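Local coordinates for T-cell surface glycoprotein YE1/48 (Mus musculus, PDB 1QO3) that serves on natural killer cells as an inhibitory receptor for H-2d class I alleles, here represented by its extracellular C-type lectin-like domain, at residues Tyr26-Asp31 and Ile125-Lys130; Cys70-Ser75 and Gly106-Ser111. The protein carries 1 engineered substitution. All coordinates share one frame; numbering follows the deposited sequence.

Interaction 1 (Tyr26-Asp31 and Ile125-Lys130); sequences YYFVMD and ICICGK
Y27 and C128 form a hydrogen-bonded antiparallel pair, Y27 N giving its hydrogen to C128 O and Y27 O accepting from C128 N, both at 2.8 Å. V29 and C126 repeat the pattern two residues on, with a slightly longer return bond from C126 N to V29 O (3.1 Å). On the face of F28 and I127, the two side chains run alongside each other: F28 CE2 meets I127 CD1 at 3.6 Å, while I127 CG2 sits over the rim of one ring face. M30, bent at chi2 and chi3, brings CE back to within 3.7 Å of I125 CD1. The other face holds Y27, V29 and both cysteines. V29 CB rests 3.7 Å from C126 CB; with CG1 anti to the backbone N (chi1 -175°), V29 CG2 falls beside that N and reaches C128 SG at 3.9 Å. C128 O lies at the edge of the Y27 ring, in its plane, and Y27 CE1 meets K130 CB at 4.0 Å. These strands join the N-terminal and C-terminal ends of the domain, the pairing that closes the outer loop of the double-loop C-type lectin-like fold. C126 and C128 are disulfide-bonded to C38 and C42, which ties this face to helix 35-44. The hydroxyl of Y26 is hydrogen-bonded to E57, and strand 16-21 pairs with the far edge of strand 24-30.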
# COMPACT_ATOMS: atom_id res chain seq x y z
N TYR C 26 1.58 -19.55 17.11
CA TYR C 26 2.56 -20.25 16.30
C TYR C 26 3.97 -19.99 16.78
O TYR C 26 4.32 -18.85 17.10
CB TYR C 26 2.41 -19.79 14.84
CG TYR C 26 0.98 -19.79 14.33
CD1 TYR C 26 0.05 -18.86 14.81
CD2 TYR C 26 0.54 -20.73 13.39
CE1 TYR C 26 -1.28 -18.87 14.37
CE2 TYR C 26 -0.78 -20.75 12.94
CZ TYR C 26 -1.68 -19.82 13.43
OH TYR C 26 -2.99 -19.87 13.02
N TYR C 27 4.78 -21.04 16.83
CA TYR C 27 6.16 -20.89 17.27
C TYR C 27 7.10 -21.41 16.18
O TYR C 27 6.98 -22.55 15.74
CB TYR C 27 6.39 -21.65 18.58
CG TYR C 27 5.44 -21.22 19.68
CD1 TYR C 27 4.11 -21.64 19.67
CD2 TYR C 27 5.85 -20.32 20.67
CE1 TYR C 27 3.20 -21.17 20.61
CE2 TYR C 27 4.94 -19.83 21.63
CZ TYR C 27 3.61 -20.26 21.59
OH TYR C 27 2.70 -19.79 22.50
N PHE C 28 8.01 -20.56 15.74
CA PHE C 28 8.96 -20.93 14.71
C PHE C 28 10.29 -21.30 15.34
O PHE C 28 11.01 -20.43 15.85
CB PHE C 28 9.13 -19.78 13.72
CG PHE C 28 7.89 -19.48 12.91
CD1 PHE C 28 6.78 -18.90 13.51
CD2 PHE C 28 7.83 -19.82 11.56
CE1 PHE C 28 5.62 -18.65 12.77
CE2 PHE C 28 6.67 -19.57 10.81
CZ PHE C 28 5.56 -18.99 11.42
N VAL C 29 10.59 -22.59 15.34
CA VAL C 29 11.83 -23.14 15.89
C VAL C 29 12.88 -22.92 14.83
O VAL C 29 12.90 -23.62 13.81
CB VAL C 29 11.70 -24.66 16.15
CG1 VAL C 29 12.96 -25.18 16.83
CG2 VAL C 29 10.47 -24.95 17.00
N MET C 30 13.77 -21.96 15.05
CA MET C 30 14.79 -21.65 14.06
C MET C 30 15.92 -22.68 13.88
O MET C 30 16.58 -22.68 12.84
CB MET C 30 15.36 -20.25 14.32
CG MET C 30 14.29 -19.15 14.40
SD MET C 30 13.11 -19.09 13.01
CE MET C 30 14.05 -18.15 11.78
N ASP C 31 16.14 -23.56 14.86
CA ASP C 31 17.17 -24.61 14.72
C ASP C 31 16.59 -25.62 13.72
O ASP C 31 15.77 -26.46 14.09
CB ASP C 31 17.40 -25.37 16.04
CG ASP C 31 18.29 -24.62 17.02
OD1 ASP C 31 18.83 -23.55 16.67
OD2 ASP C 31 18.45 -25.13 18.16
N ILE C 125 13.16 -25.04 9.27
CA ILE C 125 12.54 -24.44 10.45
C ILE C 125 11.29 -25.25 10.78
O ILE C 125 10.69 -25.85 9.89
CB ILE C 125 12.10 -22.99 10.12
CG1 ILE C 125 13.34 -22.10 9.93
CG2 ILE C 125 11.18 -22.46 11.20
CD1 ILE C 125 13.03 -20.75 9.29
N CYS C 126 10.90 -25.28 12.06
CA CYS C 126 9.69 -26.00 12.46
C CYS C 126 8.61 -25.01 12.84
O CYS C 126 8.90 -24.03 13.53
CB CYS C 126 9.90 -26.84 13.72
SG CYS C 126 11.33 -27.95 13.81
N ILE C 127 7.37 -25.24 12.42
CA ILE C 127 6.29 -24.37 12.85
C ILE C 127 5.44 -25.20 13.82
O ILE C 127 4.83 -26.19 13.42
CB ILE C 127 5.37 -23.88 11.71
CG1 ILE C 127 6.16 -23.11 10.66
CG2 ILE C 127 4.30 -22.95 12.28
CD1 ILE C 127 5.28 -22.60 9.52
N CYS C 128 5.45 -24.82 15.10
CA CYS C 128 4.66 -25.53 16.11
C CYS C 128 3.39 -24.73 16.41
O CYS C 128 3.43 -23.51 16.56
CB CYS C 128 5.46 -25.72 17.41
SG CYS C 128 7.02 -26.68 17.30
N GLY C 129 2.25 -25.42 16.49
CA GLY C 129 0.99 -24.75 16.74
C GLY C 129 0.40 -25.01 18.12
O GLY C 129 0.58 -26.09 18.70
N LYS C 130 -0.30 -24.01 18.63
CA LYS C 130 -0.95 -24.11 19.94
C LYS C 130 -2.37 -23.56 19.85
O LYS C 130 -2.57 -22.38 19.55
CB LYS C 130 -0.16 -23.33 20.99
CG LYS C 130 -0.68 -23.52 22.42
CD LYS C 130 0.14 -22.76 23.45
CE LYS C 130 -0.21 -23.19 24.88
NZ LYS C 130 0.70 -22.56 25.90

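Interaction 2 (Cys70-Ser75 and Gly106-Ser111); sequences CWVGLS and GCMLLS
The backbones of C70-V72 and C107-L110 run antiparallel at 128°, with C70 and L110 exchanging two hydrogen bonds, C70 N to L110 O and L110 N to C70 O, before the register slips by two residues between W71 and S75. This beta bulge takes in G73, the centre of an inverse gamma turn, and beyond it M108 N bonds to L74 O at 2.9 Å. L109 crosses the W71 indole, its CD2 lying 3.5 Å from the centroid of the six-membered ring, 22° off the normal, in a CH-pi contact. C107 CB comes obliquely to W71 CZ3 at 3.3 Å, and C107 SG stands above the face of the W71 six-membered ring in a long sulfur-aromatic contact, 5.2 Å from its centroid. W71-V72-G73-L74 matches the WIGL motif of C-type lectin-like domains, on a strand pairing with 107-110 in the central sheet; C107 is disulfide-bonded to C120. W71 NE1 is satisfied by the carbonyl of Q122, and the W35 and F124 rings meet the indole edge-to-face. On the other side of the sheet, L74 and M108 lie alongside: the methionine chain, bent at both chi2 and chi3, places CE 3.5 Å from L74 CD2. V72 CG1 meets L110 CB at 3.6 Å, nearly at right angles.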
# COMPACT_ATOMS: atom_id res chain seq x y z
N CYS C 70 9.32 -24.07 5.75
CA CYS C 70 9.20 -24.52 7.13
C CYS C 70 8.39 -25.81 7.16
O CYS C 70 7.37 -25.93 6.47
CB CYS C 70 8.44 -23.47 7.97
SG CYS C 70 9.14 -21.82 7.97
N TRP C 71 8.85 -26.78 7.95
CA TRP C 71 8.13 -28.05 8.09
C TRP C 71 6.78 -27.81 8.79
O TRP C 71 6.70 -27.04 9.75
CB TRP C 71 8.96 -29.03 8.94
CG TRP C 71 10.06 -29.76 8.20
CD1 TRP C 71 11.34 -29.97 8.64
CD2 TRP C 71 9.95 -30.45 6.95
NE1 TRP C 71 12.04 -30.74 7.74
CE2 TRP C 71 11.21 -31.05 6.69
CE3 TRP C 71 8.92 -30.61 6.02
CZ2 TRP C 71 11.46 -31.81 5.54
CZ3 TRP C 71 9.16 -31.36 4.87
CH2 TRP C 71 10.43 -31.96 4.64
N VAL C 72 5.72 -28.44 8.27
CA VAL C 72 4.39 -28.34 8.87
C VAL C 72 3.88 -29.76 9.15
O VAL C 72 4.46 -30.73 8.65
CB VAL C 72 3.38 -27.57 7.97
CG1 VAL C 72 3.68 -26.08 8.03
CG2 VAL C 72 3.45 -28.05 6.54
N GLY C 73 2.82 -29.89 9.95
CA GLY C 73 2.31 -31.20 10.31
C GLY C 73 1.49 -31.96 9.28
O GLY C 73 0.36 -32.35 9.55
N LEU C 74 2.06 -32.17 8.10
CA LEU C 74 1.37 -32.90 7.04
C LEU C 74 2.39 -33.81 6.38
O LEU C 74 3.44 -33.36 5.92
CB LEU C 74 0.82 -31.92 6.00
CG LEU C 74 0.15 -32.53 4.77
CD1 LEU C 74 -1.06 -33.35 5.20
CD2 LEU C 74 -0.27 -31.43 3.81
N SER C 75 2.10 -35.11 6.35
CA SER C 75 3.03 -36.06 5.77
C SER C 75 2.36 -37.19 5.01
O SER C 75 1.14 -37.35 5.03
CB SER C 75 3.92 -36.63 6.87
OG SER C 75 3.15 -37.31 7.84
N GLY C 106 8.23 -37.03 1.03
CA GLY C 106 7.00 -37.46 1.69
C GLY C 106 6.57 -36.58 2.86
O GLY C 106 5.74 -37.01 3.66
N CYS C 107 7.12 -35.37 2.96
CA CYS C 107 6.76 -34.45 4.05
C CYS C 107 6.41 -33.07 3.47
O CYS C 107 6.95 -32.67 2.44
CB CYS C 107 7.91 -34.37 5.06
SG CYS C 107 7.97 -35.84 6.15
N MET C 108 5.51 -32.35 4.14
CA MET C 108 5.06 -31.05 3.65
C MET C 108 5.76 -29.81 4.22
O MET C 108 5.89 -29.65 5.44
CB MET C 108 3.55 -30.93 3.86
CG MET C 108 2.87 -29.96 2.91
SD MET C 108 3.08 -30.45 1.17
CE MET C 108 1.90 -31.79 1.07
N LEU C 109 6.17 -28.93 3.32
CA LEU C 109 6.84 -27.68 3.67
C LEU C 109 5.92 -26.50 3.39
O LEU C 109 5.18 -26.51 2.40
CB LEU C 109 8.10 -27.50 2.82
CG LEU C 109 9.29 -28.41 3.09
CD1 LEU C 109 10.25 -28.36 1.91
CD2 LEU C 109 9.97 -27.96 4.38
N LEU C 110 5.97 -25.48 4.25
CA LEU C 110 5.18 -24.26 4.06
C LEU C 110 6.13 -23.10 3.79
O LEU C 110 7.12 -22.90 4.51
CB LEU C 110 4.33 -23.91 5.29
CG LEU C 110 3.70 -22.50 5.22
CD1 LEU C 110 2.63 -22.44 4.13
CD2 LEU C 110 3.09 -22.12 6.55
N SER C 111 5.84 -22.34 2.75
CA SER C 111 6.65 -21.18 2.42
C SER C 111 5.69 -20.05 2.09
O SER C 111 4.50 -20.27 1.89
CB SER C 111 7.56 -21.45 1.22
OG SER C 111 6.80 -21.51 0.02

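In the fold
Both contacts are buried and share one sheet, strand 124-131 of interaction 1 running parallel to strand 70-77 of interaction 2, with centres about 12 Å apart. Along the chain, interaction 2 is nested inside the loop that interaction 1 closes. They touch directly: I125 O probably accepts a hydrogen bond from W71 N, and I127 packs against C70 and L110, so that the apolar side chains of the two contacts are continuous through I127. Interaction 1 is an even antiparallel pairing near the chain ends with an exposed lysine at its rim, whereas interaction 2 is a bulged inner pairing with no exposed residue touching; its apolar chemistry centres on the W71 ring, met by an aliphatic side chain from across the contact and by aromatic rings from elsewhere.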